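Local coordinates for uncharacterized protein TP-0789 domain-containing protein (Desulfovibrio piger ATCC 29098, PDB 4Z48) that is of unknown function but belongs to the LolA-like family, and so may bind lipid or lipoprotein acyl chains as its relatives in outer-membrane lipoprotein sorting do, at residues Leu151-Lys156 and Ser164-Trp169. Numbering follows the deposited sequence.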
loop_
_atom_site.group_PDB
_atom_site.type_symbol
_atom_site.label_atom_id
_atom_site.label_comp_id
_atom_site.label_asym_id
_atom_site.label_seq_id
_atom_site.Cartn_x
_atom_site.Cartn_y
_atom_site.Cartn_z
ATOM N N LEU A 151 4.709 -12.465 11.176
ATOM C CA LEU A 151 3.312 -12.158 11.473
ATOM C C LEU A 151 2.428 -12.536 10.325
ATOM O O LEU A 151 2.551 -11.946 9.237
ATOM C CB LEU A 151 3.135 -10.633 11.758
ATOM C CG LEU A 151 1.713 -10.193 12.194
ATOM C CD1 LEU A 151 1.290 -10.888 13.498
ATOM C CD2 LEU A 151 1.648 -8.686 12.390
ATOM N N GLU A 152 1.549 -13.512 10.543
ATOM C CA GLU A 152 0.581 -13.907 9.533
ATOM C C GLU A 152 -0.692 -13.145 9.771
ATOM O O GLU A 152 -1.106 -12.998 10.932
ATOM C CB GLU A 152 0.292 -15.418 9.570
ATOM C CG GLU A 152 1.455 -16.304 9.156
ATOM C CD GLU A 152 1.110 -17.751 8.840
ATOM O OE1 GLU A 152 -0.096 -18.082 8.728
ATOM O OE2 GLU A 152 2.057 -18.552 8.666
ATOM N N ARG A 153 -1.322 -12.670 8.703
ATOM C CA ARG A 153 -2.618 -12.012 8.826
ATOM C C ARG A 153 -3.556 -12.580 7.766
ATOM O O ARG A 153 -3.137 -12.819 6.647
ATOM C CB ARG A 153 -2.517 -10.476 8.801
ATOM C CG ARG A 153 -2.347 -9.809 7.467
ATOM C CD ARG A 153 -2.379 -8.315 7.630
ATOM N NE ARG A 153 -2.178 -7.666 6.340
ATOM C CZ ARG A 153 -2.009 -6.360 6.172
ATOM N NH1 ARG A 153 -1.983 -5.547 7.222
ATOM N NH2 ARG A 153 -1.829 -5.861 4.959
ATOM N N THR A 154 -4.779 -12.908 8.176
ATOM C CA THR A 154 -5.810 -13.494 7.329
ATOM C C THR A 154 -6.963 -12.507 7.296
ATOM O O THR A 154 -7.374 -12.045 8.360
ATOM C CB THR A 154 -6.216 -14.892 7.877
ATOM O OG1 THR A 154 -5.064 -15.718 7.943
ATOM C CG2 THR A 154 -7.214 -15.601 6.994
ATOM N N PRO A 155 -7.537 -12.187 6.120
ATOM C CA PRO A 155 -8.668 -11.262 6.116
ATOM C C PRO A 155 -9.862 -11.873 6.827
ATOM O O PRO A 155 -10.129 -13.081 6.701
ATOM C CB PRO A 155 -8.956 -11.044 4.624
ATOM C CG PRO A 155 -8.428 -12.274 3.947
ATOM C CD PRO A 155 -7.194 -12.626 4.751
ATOM N N LYS A 156 -10.557 -11.045 7.603
ATOM C CA LYS A 156 -11.791 -11.457 8.285
ATOM C C LYS A 156 -12.839 -11.837 7.248
ATOM O O LYS A 156 -12.842 -11.281 6.139
ATOM C CB LYS A 156 -12.317 -10.312 9.165
ATOM C CG LYS A 156 -11.459 -10.067 10.386
ATOM C CD LYS A 156 -12.163 -9.212 11.404
ATOM C CE LYS A 156 -11.337 -9.082 12.666
ATOM N NZ LYS A 156 -11.882 -8.013 13.539
ATOM N N SER A 164 -5.944 -14.638 0.436
ATOM C CA SER A 164 -6.438 -15.555 1.460
ATOM C C SER A 164 -5.651 -15.350 2.741
ATOM O O SER A 164 -6.194 -15.546 3.833
ATOM C CB SER A 164 -6.325 -17.002 1.002
ATOM O OG SER A 164 -4.976 -17.301 0.688
ATOM N N ARG A 165 -4.363 -14.976 2.604
ATOM C CA ARG A 165 -3.484 -14.786 3.757
ATOM C C ARG A 165 -2.177 -14.141 3.311
ATOM O O ARG A 165 -1.771 -14.244 2.146
ATOM C CB ARG A 165 -3.247 -16.129 4.486
ATOM C CG ARG A 165 -1.936 -16.856 4.211
ATOM C CD ARG A 165 -1.966 -18.275 4.730
ATOM N NE ARG A 165 -1.262 -19.147 3.792
ATOM C CZ ARG A 165 0.015 -19.476 3.905
ATOM N NH1 ARG A 165 0.727 -19.047 4.940
ATOM N NH2 ARG A 165 0.588 -20.251 2.993
ATOM N N GLN A 166 -1.567 -13.416 4.235
ATOM C CA GLN A 166 -0.321 -12.714 4.047
ATOM C C GLN A 166 0.640 -13.013 5.182
ATOM O O GLN A 166 0.272 -12.884 6.353
ATOM C CB GLN A 166 -0.543 -11.196 3.949
ATOM C CG GLN A 166 -1.455 -10.810 2.754
ATOM C CD GLN A 166 -1.825 -9.358 2.786
ATOM O OE1 GLN A 166 -1.514 -8.628 3.737
ATOM N NE2 GLN A 166 -2.447 -8.896 1.713
ATOM N N VAL A 167 1.858 -13.430 4.832
ATOM C CA VAL A 167 2.940 -13.695 5.790
ATOM C C VAL A 167 3.842 -12.488 5.737
ATOM O O VAL A 167 4.286 -12.080 4.652
ATOM C CB VAL A 167 3.702 -15.024 5.547
ATOM C CG1 VAL A 167 4.780 -15.238 6.610
ATOM C CG2 VAL A 167 2.735 -16.197 5.525
ATOM N N GLN A 168 4.044 -11.853 6.889
ATOM C CA GLN A 168 4.862 -10.642 6.948
ATOM C C GLN A 168 6.075 -10.801 7.857
ATOM O O GLN A 168 5.935 -11.282 8.978
ATOM C CB GLN A 168 4.018 -9.467 7.473
ATOM C CG GLN A 168 2.658 -9.363 6.845
ATOM C CD GLN A 168 1.763 -8.414 7.572
ATOM O OE1 GLN A 168 1.326 -7.417 7.002
ATOM N NE2 GLN A 168 1.410 -8.743 8.813
ATOM N N TRP A 169 7.264 -10.412 7.366
ATOM C CA TRP A 169 8.487 -10.359 8.172
ATOM C C TRP A 169 8.616 -8.916 8.600
ATOM O O TRP A 169 8.852 -8.059 7.755
ATOM C CB TRP A 169 9.702 -10.854 7.364
ATOM C CG TRP A 169 9.744 -12.343 7.238
ATOM C CD1 TRP A 169 10.468 -13.210 8.007
ATOM C CD2 TRP A 169 8.983 -13.146 6.332
ATOM N NE1 TRP A 169 10.235 -14.506 7.602
ATOM C CE2 TRP A 169 9.309 -14.498 6.593
ATOM C CE3 TRP A 169 8.051 -12.858 5.314
ATOM C CZ2 TRP A 169 8.770 -15.554 5.853
ATOM C CZ3 TRP A 169 7.509 -13.909 4.586
ATOM C CH2 TRP A 169 7.868 -15.237 4.851
HETATM O O HOH W 1 3.244 -20.128 5.819
#
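Arg153 and Gln168, with Gln166 and Leu151 beside them, line one face of an antiparallel beta hairpin. The Arg153 side chain leaves the backbone with CG between N and the carbonyl carbon (chi1 79°) and then runs extended to NE, alongside Gln166. There its guanidinium meets the Gln166 amide side-on: OE1 accepts from Arg153 NE at 2.9 Å and from Arg153 NH2 at 3.0 Å, lying close to the guanidinium plane. Two donors on one oxygen should limit rotation of both groups. Gln168 instead reaches over one face of the guanidinium, its OE1 3.5 Å above the plane, over its centre; this oxygen accepts from Arg177, while Arg153 NH1 reaches Leu127 O. The Gln168 amide nitrogen packs against Leu151, with NE2 3.6 Å from CD2, and makes a weak bond to Leu151 O. That carbonyl also takes the Gln168 backbone N-H, at 2.8 Å, and paired backbone bonds join Arg153 to Gln166 as well. On the opposite face Glu152 CG lies against Val167 CG2, and its carboxylate forms a long salt bridge with Arg165; a water accepts from Arg165 NH1 and gives only a weak bond to Glu152 OE2. Glu152 OE2 takes its stronger hydrogen bond from Gln138 NE2, on strand 133-143. The hairpin, strands 146-155 and 163-171, lies between strands 133-143 and 177-184, with helix 8-20 packed against Leu151 through Leu15 and Met19.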